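Local coordinates for protein phenazine-1-carboxylate N-methyltransferase (Pseudomonas aeruginosa, PDB 2IP2) that transfers a methyl group from S-adenosyl-L-methionine to phenazine-1-carboxylate, giving 5-methylphenazine-1-carboxylate on the way to the virulence pigment pyocyanin, at residues S39-D44 / A48-S53; D131-L136 / M293-R298; L155-I160 / L238-I243; G204-N209 / V219-G224; L246-S251 / V306-R311. All blocks are in the same frame, centred on the assembly; numbering follows the deposited sequence. Where two conformers were deposited one is given.

Contact 1 of 5, residues S39-D44 / A48-S53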
# COMPACT_ATOMS: atom_id res chain seq x y z
N SER A 39 -16.03 21.36 -7.99
CA SER A 39 -16.35 22.70 -8.56
C SER A 39 -16.68 22.68 -10.06
O SER A 39 -16.94 23.74 -10.66
CB SER A 39 -15.19 23.66 -8.31
OG SER A 39 -14.07 23.36 -9.14
N GLY A 40 -16.63 21.49 -10.65
CA GLY A 40 -16.98 21.27 -12.07
C GLY A 40 -15.84 21.22 -13.07
O GLY A 40 -16.07 21.20 -14.28
N ILE A 41 -14.60 21.21 -12.58
CA ILE A 41 -13.45 21.06 -13.47
C ILE A 41 -13.25 19.53 -13.56
O ILE A 41 -12.82 18.87 -12.58
CB ILE A 41 -12.21 21.70 -12.87
CG1 ILE A 41 -12.46 23.19 -12.60
CG2 ILE A 41 -10.97 21.49 -13.79
CD1 ILE A 41 -11.40 23.86 -11.70
N ASP A 42 -13.66 18.96 -14.67
CA ASP A 42 -14.06 17.55 -14.63
C ASP A 42 -13.75 16.77 -15.91
O ASP A 42 -14.30 15.68 -16.17
CB ASP A 42 -15.52 17.41 -14.25
CG ASP A 42 -16.46 17.91 -15.33
OD1 ASP A 42 -15.97 18.32 -16.40
OD2 ASP A 42 -17.67 17.92 -15.10
N SER A 43 -12.80 17.29 -16.67
CA SER A 43 -12.19 16.49 -17.75
C SER A 43 -10.67 16.39 -17.60
O SER A 43 -10.05 17.20 -16.90
CB SER A 43 -12.51 17.09 -19.14
OG SER A 43 -11.80 18.29 -19.32
N ASP A 44 -10.05 15.46 -18.32
CA ASP A 44 -8.56 15.31 -18.28
C ASP A 44 -7.90 16.61 -18.67
O ASP A 44 -6.97 17.04 -18.04
CB ASP A 44 -8.07 14.18 -19.18
CG ASP A 44 -8.68 12.82 -18.83
OD1 ASP A 44 -8.96 12.61 -17.64
OD2 ASP A 44 -8.85 11.96 -19.74
N ALA A 48 -5.82 18.86 -16.04
CA ALA A 48 -4.42 19.05 -16.38
C ALA A 48 -3.95 20.48 -16.41
O ALA A 48 -2.87 20.81 -15.87
CB ALA A 48 -4.04 18.28 -17.69
N ALA A 49 -4.77 21.36 -17.02
CA ALA A 49 -4.46 22.78 -17.10
C ALA A 49 -4.50 23.35 -15.71
O ALA A 49 -3.67 24.22 -15.33
CB ALA A 49 -5.48 23.53 -18.01
N ALA A 50 -5.43 22.85 -14.92
CA ALA A 50 -5.61 23.38 -13.58
C ALA A 50 -4.42 23.06 -12.63
O ALA A 50 -4.11 23.86 -11.76
CB ALA A 50 -6.90 22.90 -12.99
N VAL A 51 -3.75 21.92 -12.83
CA VAL A 51 -2.69 21.49 -11.89
C VAL A 51 -1.27 21.56 -12.47
O VAL A 51 -0.29 21.42 -11.72
CB VAL A 51 -2.98 20.05 -11.36
CG1 VAL A 51 -4.33 19.99 -10.66
CG2 VAL A 51 -2.93 19.03 -12.49
N GLY A 52 -1.16 21.81 -13.78
CA GLY A 52 0.14 21.88 -14.49
C GLY A 52 0.65 20.48 -14.88
O GLY A 52 1.81 20.15 -14.69
N SER A 53 -0.24 19.69 -15.44
CA SER A 53 0.07 18.36 -15.90
C SER A 53 -0.37 18.28 -17.35
O SER A 53 -0.51 19.29 -18.01
CB SER A 53 -0.68 17.33 -15.04
OG SER A 53 -0.29 16.01 -15.38
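Asp44 and Ala48 are joined by a backbone hydrogen bond within the first turns of helix 44-51: Ala48 N donates to Asp44 O at 2.9 Å, with an N-H...O angle of 159°. This is an i to i+4 bond at the start of the helix, just after Ser43 at the N-cap position. It also brings Ala48 CB to 3.2 Å from Asp44 O, a close contact that comes with the helical turn.

Apolar contact is sparse. Ile41, in the loop that leads into the helix, points toward Ala50. With CG1 beside the backbone N (chi1 -59°), CG2 is the branch left to face Ala50, and it reaches Ala50 CB at 4.4 Å. The side chain also rests on Leu36 of helix 33-38 and on Leu47.

The polar partners lie outside the two segments. The carboxylate of Asp44 is divided between Tyr79 OH, bonded to OD1, and His59 ND1, bonded to OD2, which ties the start of the helix to strand 78-81 and helix 55-67. At the other end, Ser53 OG bonds to Leu117 O of the second subunit.

A Schellman motif at Gly40 ends helix 33-38, and Gly52, with positive phi, ends helix 44-51 before helix 55-67 begins. Together with the small antiparallel sheet 71-72/78-81, this is consistent with the winged helix-turn-helix of O-methyltransferase dimerisation domains.

Contact 2 of 5, residues D131-L136 / M293-R298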
# COMPACT_ATOMS: atom_id res chain seq x y z
N ASP A 131 13.15 12.40 17.65
CA ASP A 131 11.97 11.66 18.00
C ASP A 131 10.71 12.43 17.62
O ASP A 131 10.72 13.67 17.55
CB ASP A 131 11.99 11.18 19.46
CG ASP A 131 11.56 12.24 20.43
OD1 ASP A 131 12.46 12.96 20.92
OD2 ASP A 131 10.35 12.34 20.72
N PHE A 132 9.63 11.69 17.36
CA PHE A 132 8.39 12.25 16.82
C PHE A 132 7.81 13.45 17.62
O PHE A 132 7.53 14.51 17.04
CB PHE A 132 7.32 11.14 16.73
CG PHE A 132 6.02 11.59 16.08
CD1 PHE A 132 6.02 12.04 14.77
CD2 PHE A 132 4.84 11.67 16.82
CE1 PHE A 132 4.83 12.48 14.14
CE2 PHE A 132 3.63 12.12 16.20
CZ PHE A 132 3.67 12.52 14.84
N TYR A 133 7.57 13.25 18.91
CA TYR A 133 6.99 14.33 19.72
C TYR A 133 7.95 15.49 19.94
O TYR A 133 7.49 16.63 20.01
CB TYR A 133 6.41 13.85 21.06
CG TYR A 133 5.19 13.01 20.82
CD1 TYR A 133 4.05 13.59 20.23
CD2 TYR A 133 5.18 11.63 21.11
CE1 TYR A 133 2.91 12.81 19.96
CE2 TYR A 133 4.06 10.84 20.84
CZ TYR A 133 2.93 11.44 20.26
OH TYR A 133 1.80 10.66 20.00
N SER A 134 9.25 15.22 19.97
CA SER A 134 10.23 16.34 20.00
C SER A 134 10.13 17.17 18.73
O SER A 134 10.12 18.42 18.81
CB SER A 134 11.66 15.87 20.19
OG SER A 134 11.77 15.20 21.41
N TYR A 135 10.07 16.48 17.58
CA TYR A 135 9.84 17.11 16.24
C TYR A 135 8.59 17.98 16.18
O TYR A 135 8.66 19.09 15.63
CB TYR A 135 9.78 16.02 15.14
CG TYR A 135 9.45 16.45 13.74
CD1 TYR A 135 10.42 16.96 12.89
CD2 TYR A 135 8.14 16.31 13.24
CE1 TYR A 135 10.10 17.35 11.56
CE2 TYR A 135 7.82 16.69 11.93
CZ TYR A 135 8.79 17.23 11.12
OH TYR A 135 8.48 17.60 9.83
N LEU A 136 7.45 17.47 16.65
CA LEU A 136 6.18 18.21 16.66
C LEU A 136 6.23 19.48 17.54
O LEU A 136 5.76 20.54 17.11
CB LEU A 136 5.00 17.35 17.13
CG LEU A 136 4.62 16.19 16.19
CD1 LEU A 136 3.33 15.62 16.80
CD2 LEU A 136 4.40 16.60 14.76
N MET A 293 6.30 2.40 14.66
CA MET A 293 7.10 3.02 13.57
C MET A 293 7.14 4.54 13.78
O MET A 293 8.15 5.18 13.49
CB MET A 293 6.54 2.68 12.19
CG MET A 293 7.51 2.96 10.96
SD MET A 293 8.96 1.92 11.18
CE MET A 293 8.32 0.23 11.17
N ALA A 294 6.05 5.09 14.34
CA ALA A 294 5.97 6.55 14.51
C ALA A 294 6.68 7.03 15.79
O ALA A 294 7.42 7.97 15.76
CB ALA A 294 4.55 6.99 14.54
N CYS A 295 6.46 6.34 16.91
CA CYS A 295 6.92 6.89 18.17
C CYS A 295 7.15 5.86 19.27
O CYS A 295 7.11 6.22 20.48
CB CYS A 295 5.87 7.87 18.67
SG CYS A 295 4.29 7.12 19.08
N ALA A 296 7.38 4.60 18.89
CA ALA A 296 7.66 3.50 19.84
C ALA A 296 6.52 3.32 20.84
O ALA A 296 6.74 2.86 21.97
CB ALA A 296 9.03 3.75 20.63
N GLY A 297 5.31 3.67 20.46
CA GLY A 297 4.20 3.38 21.33
C GLY A 297 3.77 1.95 21.08
O GLY A 297 4.31 1.28 20.18
N ARG A 298 2.81 1.48 21.88
CA ARG A 298 2.12 0.22 21.57
C ARG A 298 0.68 0.20 22.11
O ARG A 298 0.36 0.97 23.00
CB ARG A 298 2.88 -1.00 22.11
CG ARG A 298 2.83 -1.23 23.62
CD ARG A 298 3.93 -0.45 24.35
NE ARG A 298 5.22 -0.40 23.64
CZ ARG A 298 6.28 -1.18 23.89
NH1 ARG A 298 6.23 -2.12 24.84
NH2 ARG A 298 7.40 -1.03 23.20
O HOH W 1 9.98 8.82 16.83
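Phe132 and Cys295 bring the start of helix 132-138 against the last part of helix 282-295, their CA atoms 5.7 Å apart.

The polar link is a single water, which accepts from Phe132 N at 2.9 Å and donates to Ala294 O at 2.9 Å. The same carbonyl oxygen also lies against the root of the phenylalanine, 3.3 Å from Phe132 CB. Within the helix start, Asp131 OD2 accepts from Ser134 N, which meets it from above the carboxylate plane, a capping bond.

Apolar and sulfur contacts centre on Cys295. Its CB touches Phe132 CB and, at 4.1 Å, Tyr133 CE2. SG, turned between the backbone N and the carbonyl carbon (chi1 65°), approaches the tyrosine obliquely, 5.3 Å from the Tyr133 ring centroid. With CG anti to its backbone N, Phe132 places its ring among Phe106, Phe124 and Phe146, while its CD2 lies over the centre of the Tyr133 ring.

With no direct hydrogen bond across it, the contact combines carbon and sulfur packing with one bridging water, which matches a donor at one helix start to an acceptor near another helix's end, satisfying both backbone groups.

Contact 3 of 5, residues L155-I160 / L238-I243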
# COMPACT_ATOMS: atom_id res chain seq x y z
N LEU A 155 -14.15 11.30 13.78
CA LEU A 155 -15.17 10.31 13.43
C LEU A 155 -15.59 9.52 14.67
O LEU A 155 -16.79 9.29 14.89
CB LEU A 155 -14.69 9.36 12.31
CG LEU A 155 -15.11 9.64 10.87
CD1 LEU A 155 -14.39 10.84 10.26
CD2 LEU A 155 -14.91 8.41 9.98
N ALA A 156 -14.62 9.10 15.47
CA ALA A 156 -14.92 8.29 16.64
C ALA A 156 -15.53 9.19 17.72
O ALA A 156 -16.55 8.82 18.33
CB ALA A 156 -13.68 7.60 17.15
N PHE A 157 -14.93 10.36 17.92
CA PHE A 157 -15.38 11.30 18.96
C PHE A 157 -16.84 11.71 18.77
O PHE A 157 -17.51 11.94 19.75
CB PHE A 157 -14.52 12.57 19.00
CG PHE A 157 -13.11 12.37 19.56
CD1 PHE A 157 -12.73 11.19 20.21
CD2 PHE A 157 -12.16 13.39 19.41
CE1 PHE A 157 -11.40 11.03 20.72
CE2 PHE A 157 -10.86 13.24 19.92
CZ PHE A 157 -10.48 12.06 20.56
N HIS A 158 -17.30 11.86 17.52
CA HIS A 158 -18.66 12.31 17.27
C HIS A 158 -19.67 11.24 17.63
O HIS A 158 -20.83 11.56 17.93
CB HIS A 158 -18.87 12.77 15.82
CG HIS A 158 -18.17 14.05 15.48
ND1 HIS A 158 -18.25 15.18 16.26
CD2 HIS A 158 -17.37 14.38 14.44
CE1 HIS A 158 -17.54 16.15 15.72
NE2 HIS A 158 -16.98 15.69 14.62
N GLU A 159 -19.24 9.97 17.60
CA GLU A 159 -20.09 8.85 18.08
C GLU A 159 -20.26 8.85 19.58
O GLU A 159 -21.28 8.38 20.05
CB GLU A 159 -19.56 7.47 17.70
CG GLU A 159 -20.06 6.97 16.33
CD GLU A 159 -21.57 6.90 16.22
OE1 GLU A 159 -22.25 6.04 16.88
OE2 GLU A 159 -22.09 7.74 15.46
N ILE A 160 -19.28 9.36 20.32
CA ILE A 160 -19.33 9.24 21.78
C ILE A 160 -20.62 9.83 22.43
O ILE A 160 -21.34 9.12 23.17
CB ILE A 160 -17.99 9.71 22.45
CG1 ILE A 160 -16.94 8.62 22.22
CG2 ILE A 160 -18.14 9.90 23.96
CD1 ILE A 160 -15.56 9.06 22.50
N LEU A 238 -13.50 10.95 31.01
CA LEU A 238 -13.06 10.48 29.68
C LEU A 238 -11.56 10.37 29.72
O LEU A 238 -10.88 11.36 30.05
CB LEU A 238 -13.46 11.55 28.68
CG LEU A 238 -14.95 11.86 28.62
CD1 LEU A 238 -15.13 13.27 28.04
CD2 LEU A 238 -15.76 10.76 27.95
N LEU A 239 -11.05 9.18 29.39
CA LEU A 239 -9.64 8.85 29.35
C LEU A 239 -9.33 8.46 27.89
O LEU A 239 -9.43 7.29 27.54
CB LEU A 239 -9.34 7.63 30.29
CG LEU A 239 -9.01 7.97 31.76
CD1 LEU A 239 -10.02 8.94 32.38
CD2 LEU A 239 -8.86 6.69 32.64
N SER A 240 -9.04 9.46 27.05
CA SER A 240 -8.94 9.23 25.60
C SER A 240 -7.48 9.21 25.26
O SER A 240 -6.75 10.20 25.48
CB SER A 240 -9.66 10.34 24.83
OG SER A 240 -9.44 10.29 23.41
N ARG A 241 -7.03 8.08 24.73
CA ARG A 241 -5.65 7.93 24.32
C ARG A 241 -4.69 8.37 25.42
O ARG A 241 -3.73 9.07 25.14
CB ARG A 241 -5.39 8.74 23.04
CG ARG A 241 -6.19 8.28 21.87
CD ARG A 241 -5.55 8.71 20.54
NE ARG A 241 -6.24 9.84 19.90
CZ ARG A 241 -7.40 9.74 19.23
NH1 ARG A 241 -8.01 8.56 19.14
NH2 ARG A 241 -7.95 10.82 18.67
N ILE A 242 -4.98 8.00 26.66
CA ILE A 242 -4.17 8.42 27.79
C ILE A 242 -3.55 7.20 28.50
O ILE A 242 -2.40 7.23 28.87
CB ILE A 242 -4.92 9.43 28.72
CG1 ILE A 242 -3.93 10.37 29.42
CG2 ILE A 242 -5.83 8.71 29.71
CD1 ILE A 242 -3.33 11.52 28.52
N ILE A 243 -4.31 6.15 28.69
CA ILE A 243 -3.81 4.97 29.39
C ILE A 243 -2.66 4.28 28.62
O ILE A 243 -1.65 3.86 29.23
CB ILE A 243 -4.99 4.01 29.69
CG1 ILE A 243 -5.86 4.59 30.81
CG2 ILE A 243 -4.52 2.58 30.04
CD1 ILE A 243 -5.13 4.83 32.14
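Helix 154-163 passes the end of strand 236-240 with no backbone contact, the closest CA atoms, those of Phe157 and Ser240, standing 9.5 Å apart. The strand is the fourth in chain order of the Rossmann-like sheet of class I methyltransferases, and lies between strands 170-174 and 267-272. Such enzymes bind S-adenosyl-L-methionine at the C-terminal ends of these strands, and Arg241, directly after this one, is a predicted ligand of that cofactor.

The gap is bridged by side chains. The CB of Phe157 does not point at the strand, but its ring, with CG beside the backbone N (chi1 -72°), reaches across to the strand end. There the far corner of the ring meets two polar groups. Ser240 OG approaches the CE1-CZ bond, 3.4 Å from Phe157 CE1 and 3.5 Å from Phe157 CZ. Arg241 comes from the loop side; its chain bends at chi3 (-104°) and brings the guanidinium back toward the ring. The two planes are only 17° apart, but the groups meet obliquely and not as a stack.

Nearby, Ile160 and Leu238 each point toward the opposite segment; Leu181 of helix 180-188 packs on Ile160, and Ile185 of the same helix on Leu238. The guanidinium nitrogen nearest the ring is Arg241 NH2, which stands 3.4 Å from Phe157 CZ and is equally distant, at 4.0 Å, from CE1 and CE2 of that ring.

Contact 4 of 5, residues G204-N209 / V219-G224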
# COMPACT_ATOMS: atom_id res chain seq x y z
N GLY A 204 -2.32 26.26 26.12
CA GLY A 204 -2.31 27.21 25.01
C GLY A 204 -3.18 26.80 23.83
O GLY A 204 -4.08 27.55 23.42
N VAL A 205 -2.92 25.60 23.30
CA VAL A 205 -3.62 25.12 22.10
C VAL A 205 -5.13 25.03 22.33
O VAL A 205 -5.93 25.54 21.52
CB VAL A 205 -3.10 23.76 21.60
CG1 VAL A 205 -3.82 23.36 20.31
CG2 VAL A 205 -1.55 23.80 21.41
N ALA A 206 -5.49 24.40 23.44
CA ALA A 206 -6.89 24.23 23.81
C ALA A 206 -7.59 25.56 24.13
O ALA A 206 -8.80 25.72 23.89
CB ALA A 206 -7.02 23.27 25.01
N ARG A 207 -6.86 26.50 24.68
CA ARG A 207 -7.44 27.79 25.06
C ARG A 207 -7.86 28.47 23.76
O ARG A 207 -8.90 29.12 23.70
CB ARG A 207 -6.37 28.61 25.80
CG ARG A 207 -6.87 29.77 26.59
CD ARG A 207 -5.72 30.35 27.47
NE ARG A 207 -5.30 29.45 28.55
CZ ARG A 207 -6.04 29.12 29.62
NH1 ARG A 207 -7.29 29.57 29.76
NH2 ARG A 207 -5.54 28.30 30.54
N ASP A 208 -7.07 28.24 22.71
CA ASP A 208 -7.38 28.75 21.39
C ASP A 208 -8.46 27.93 20.67
O ASP A 208 -9.46 28.50 20.16
CB ASP A 208 -6.09 28.72 20.56
CG ASP A 208 -6.19 29.52 19.30
OD1 ASP A 208 -6.64 28.96 18.25
OD2 ASP A 208 -5.80 30.72 19.35
N ASN A 209 -8.29 26.60 20.65
CA ASN A 209 -9.19 25.72 19.90
C ASN A 209 -10.61 25.76 20.45
O ASN A 209 -11.59 25.60 19.71
CB ASN A 209 -8.64 24.28 19.91
CG ASN A 209 -9.38 23.37 18.92
OD1 ASN A 209 -9.81 23.81 17.85
ND2 ASN A 209 -9.53 22.08 19.27
N VAL A 219 -17.39 25.18 29.27
CA VAL A 219 -16.26 24.38 29.65
C VAL A 219 -15.31 25.29 30.37
O VAL A 219 -15.33 26.50 30.13
CB VAL A 219 -15.58 23.72 28.38
CG1 VAL A 219 -15.09 24.76 27.42
CG2 VAL A 219 -14.38 22.81 28.75
N SER A 220 -14.48 24.73 31.26
CA SER A 220 -13.29 25.41 31.74
C SER A 220 -12.09 24.50 31.57
O SER A 220 -12.26 23.28 31.39
CB SER A 220 -13.46 25.80 33.22
OG SER A 220 -13.75 24.66 34.03
N LEU A 221 -10.89 25.08 31.63
CA LEU A 221 -9.65 24.33 31.58
C LEU A 221 -8.99 24.32 32.95
O LEU A 221 -9.01 25.32 33.67
CB LEU A 221 -8.66 24.92 30.56
CG LEU A 221 -9.10 25.39 29.17
CD1 LEU A 221 -7.88 25.79 28.28
CD2 LEU A 221 -9.86 24.28 28.48
N VAL A 222 -8.37 23.21 33.32
CA VAL A 222 -7.48 23.26 34.49
C VAL A 222 -6.09 22.70 34.21
O VAL A 222 -5.95 21.74 33.45
CB VAL A 222 -8.14 22.76 35.83
CG1 VAL A 222 -9.52 22.27 35.65
CG2 VAL A 222 -7.22 21.82 36.69
N GLY A 223 -5.06 23.36 34.76
CA GLY A 223 -3.68 22.90 34.59
C GLY A 223 -3.36 22.09 35.83
O GLY A 223 -3.64 22.53 36.95
N GLY A 224 -2.80 20.91 35.66
CA GLY A 224 -2.52 20.08 36.80
C GLY A 224 -2.01 18.74 36.33
O GLY A 224 -2.04 18.45 35.13
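Arg207 on helix 204-209 folds round one methyl of Leu221, CD1, which projects from strand 219-223. The hold begins at the root of the arginine: its CB lies 4.0 Å from Leu221 CD1. From there CG leaves anti to the backbone N (chi1 -164°) and the chain runs out nearly straight, until a bend at chi3 (-68°) turns the tip back over the leucine. CZ thus returns to 4.0 Å from Leu221 CD1, and the terminal nitrogens NH1 and NH2 are each 4.1 Å from that methyl. The methyl is centred under one face of the guanidinium, 3.9 Å from the plane, so the flat group acts as a lid and its N-H bonds, lying in that plane, are directed past the methyl.

Leu221 CD1 also meets the helix backbone, 3.8 Å from both N and CA of Arg207, and Ala206 CB adds a contact at 4.2 Å to the same Leu221 CD1. Leu203, Leu210 and Leu214 also pack on Leu221, while Ala206 reaches Met196 on the neighbouring strand.

Strand 219-223 runs parallel to strand 193-198 at the sheet edge, and helix 204-209 lies in the connection between them: this is a beta-alpha-beta crossover of the Rossmann-like methyltransferase fold. Asp198, at the end of strand 193-198, is a predicted S-adenosyl-L-methionine ligand, its side chain about 7 Å from that of Ala206.

Contact 5 of 5, residues L246-S251 / V306-R311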
# COMPACT_ATOMS: atom_id res chain seq x y z
N LEU A 246 0.82 4.93 29.67
CA LEU A 246 1.07 4.88 31.11
C LEU A 246 1.46 3.47 31.56
O LEU A 246 0.89 2.50 31.09
CB LEU A 246 -0.18 5.32 31.90
CG LEU A 246 -0.67 6.79 31.85
CD1 LEU A 246 -1.88 6.93 32.80
CD2 LEU A 246 0.41 7.76 32.24
N ASP A 247 2.45 3.37 32.46
CA ASP A 247 2.78 2.07 33.08
C ASP A 247 1.73 1.66 34.13
O ASP A 247 0.77 2.42 34.39
CB ASP A 247 4.21 2.07 33.64
CG ASP A 247 4.41 3.00 34.86
OD1 ASP A 247 3.44 3.50 35.48
OD2 ASP A 247 5.60 3.22 35.19
N GLU A 248 1.90 0.48 34.73
CA GLU A 248 1.02 -0.03 35.78
C GLU A 248 0.80 0.95 36.92
O GLU A 248 -0.34 1.28 37.26
CB GLU A 248 1.59 -1.32 36.38
CG GLU A 248 0.90 -2.57 35.92
CD GLU A 248 -0.54 -2.66 36.38
OE1 GLU A 248 -0.84 -2.69 37.59
OE2 GLU A 248 -1.39 -2.76 35.48
N ALA A 249 1.91 1.35 37.53
CA ALA A 249 1.88 2.29 38.65
C ALA A 249 1.08 3.56 38.32
O ALA A 249 0.17 3.94 39.09
CB ALA A 249 3.32 2.67 39.08
N ALA A 250 1.46 4.23 37.22
CA ALA A 250 0.83 5.48 36.80
C ALA A 250 -0.65 5.30 36.49
O ALA A 250 -1.48 6.13 36.91
CB ALA A 250 1.60 6.12 35.59
N SER A 251 -1.00 4.19 35.82
CA SER A 251 -2.40 3.91 35.50
C SER A 251 -3.22 3.69 36.74
O SER A 251 -4.40 4.06 36.77
CB SER A 251 -2.57 2.72 34.54
OG SER A 251 -1.88 2.92 33.31
N VAL A 306 -9.26 -4.22 30.43
CA VAL A 306 -10.32 -4.65 31.33
C VAL A 306 -9.71 -5.05 32.69
O VAL A 306 -10.20 -4.59 33.76
CB VAL A 306 -11.14 -5.78 30.67
CG1 VAL A 306 -12.00 -6.52 31.68
CG2 VAL A 306 -12.01 -5.22 29.48
N ASP A 307 -8.63 -5.84 32.66
CA ASP A 307 -7.95 -6.29 33.90
C ASP A 307 -7.32 -5.13 34.68
O ASP A 307 -7.29 -5.13 35.91
CB ASP A 307 -6.87 -7.31 33.58
CG ASP A 307 -7.42 -8.64 33.20
OD1 ASP A 307 -8.66 -8.84 33.34
OD2 ASP A 307 -6.62 -9.48 32.73
N LEU A 308 -6.79 -4.15 33.95
CA LEU A 308 -6.20 -2.98 34.56
C LEU A 308 -7.28 -2.16 35.25
O LEU A 308 -7.08 -1.66 36.38
CB LEU A 308 -5.42 -2.16 33.52
CG LEU A 308 -4.83 -0.82 33.99
CD1 LEU A 308 -3.87 -0.92 35.19
CD2 LEU A 308 -4.15 -0.06 32.82
N LEU A 309 -8.43 -2.04 34.58
CA LEU A 309 -9.61 -1.34 35.14
C LEU A 309 -10.05 -1.96 36.46
O LEU A 309 -10.22 -1.24 37.45
CB LEU A 309 -10.78 -1.33 34.16
CG LEU A 309 -10.58 -0.29 33.02
CD1 LEU A 309 -11.73 -0.40 32.01
CD2 LEU A 309 -10.50 1.12 33.57
N GLY A 310 -10.21 -3.29 36.46
CA GLY A 310 -10.53 -4.07 37.67
C GLY A 310 -9.53 -3.83 38.78
O GLY A 310 -9.93 -3.64 39.93
N ARG A 311 -8.23 -3.81 38.45
CA ARG A 311 -7.16 -3.60 39.44
C ARG A 311 -7.35 -2.21 40.04
O ARG A 311 -7.04 -1.97 41.23
CB ARG A 311 -5.82 -3.70 38.75
CG ARG A 311 -4.78 -4.62 39.37
CD ARG A 311 -4.20 -5.60 38.37
NE ARG A 311 -3.41 -4.98 37.29
CZ ARG A 311 -3.44 -5.39 36.02
NH1 ARG A 311 -4.24 -6.39 35.64
NH2 ARG A 311 -2.66 -4.80 35.12
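The guanidinium of Arg311 meets the carboxylate of Glu248 at its edge, near its own plane, and has Leu308 CA over the centre of one face, 3.9 Å from the plane. Carboxylate and guanidinium planes are 44° apart, and the two bonds between them differ. Arg311 NH2 and Glu248 OE2 form a salt bridge, modelled at 2.4 Å, a separation too short to take literally. The second bond, from Arg311 NE to Glu248 OE1 at 3.5 Å, is weak. To reach the arginine, Glu248 bends at chi2 (-66°) and slides past Leu308, running in the opposite direction.

Next to the ion pair, Leu308 points toward Ser251; its CD2 touches Ser251 CB at 3.6 Å, and Ile243 packs against both residues. Ser251 OG turns back to Asp247 O, which also accepts from Ser251 N. The Asp247 side chain, in turn, caps the helix: Ala250 N donates to its OD1 at 2.7 Å.

An N-capped first turn of helix 248-261 is thus fastened to the last turns of helix 302-311 by a partly exposed salt bridge and an apolar contact, joining two helices that lead into strands 267-272 and 314-322 of the Rossmann-like methyltransferase sheet.

From the N terminus, contact 1 comes first, closing a short turn within the dimerisation domain; its centre is about 38 Å or more from those of the others. Contact 2 opens at 131-136 and closes only at 293-298, joining helices 132-138 and 282-295 around much of the methyltransferase domain. Contact 3 nests inside that loop, and contact 4 inside contact 3; both reach the same seven-stranded sheet, at its middle and its edge. Contact 5, joining helices 248-261 and 302-311, opens after contact 3 closes but ends beyond 293-298, so it crosses contact 2. Contacts 3 and 5 touch, Ile243 CG2 lying 3.9 Å from Leu308 CD2. Contacts 1 and 2 both meet the second subunit.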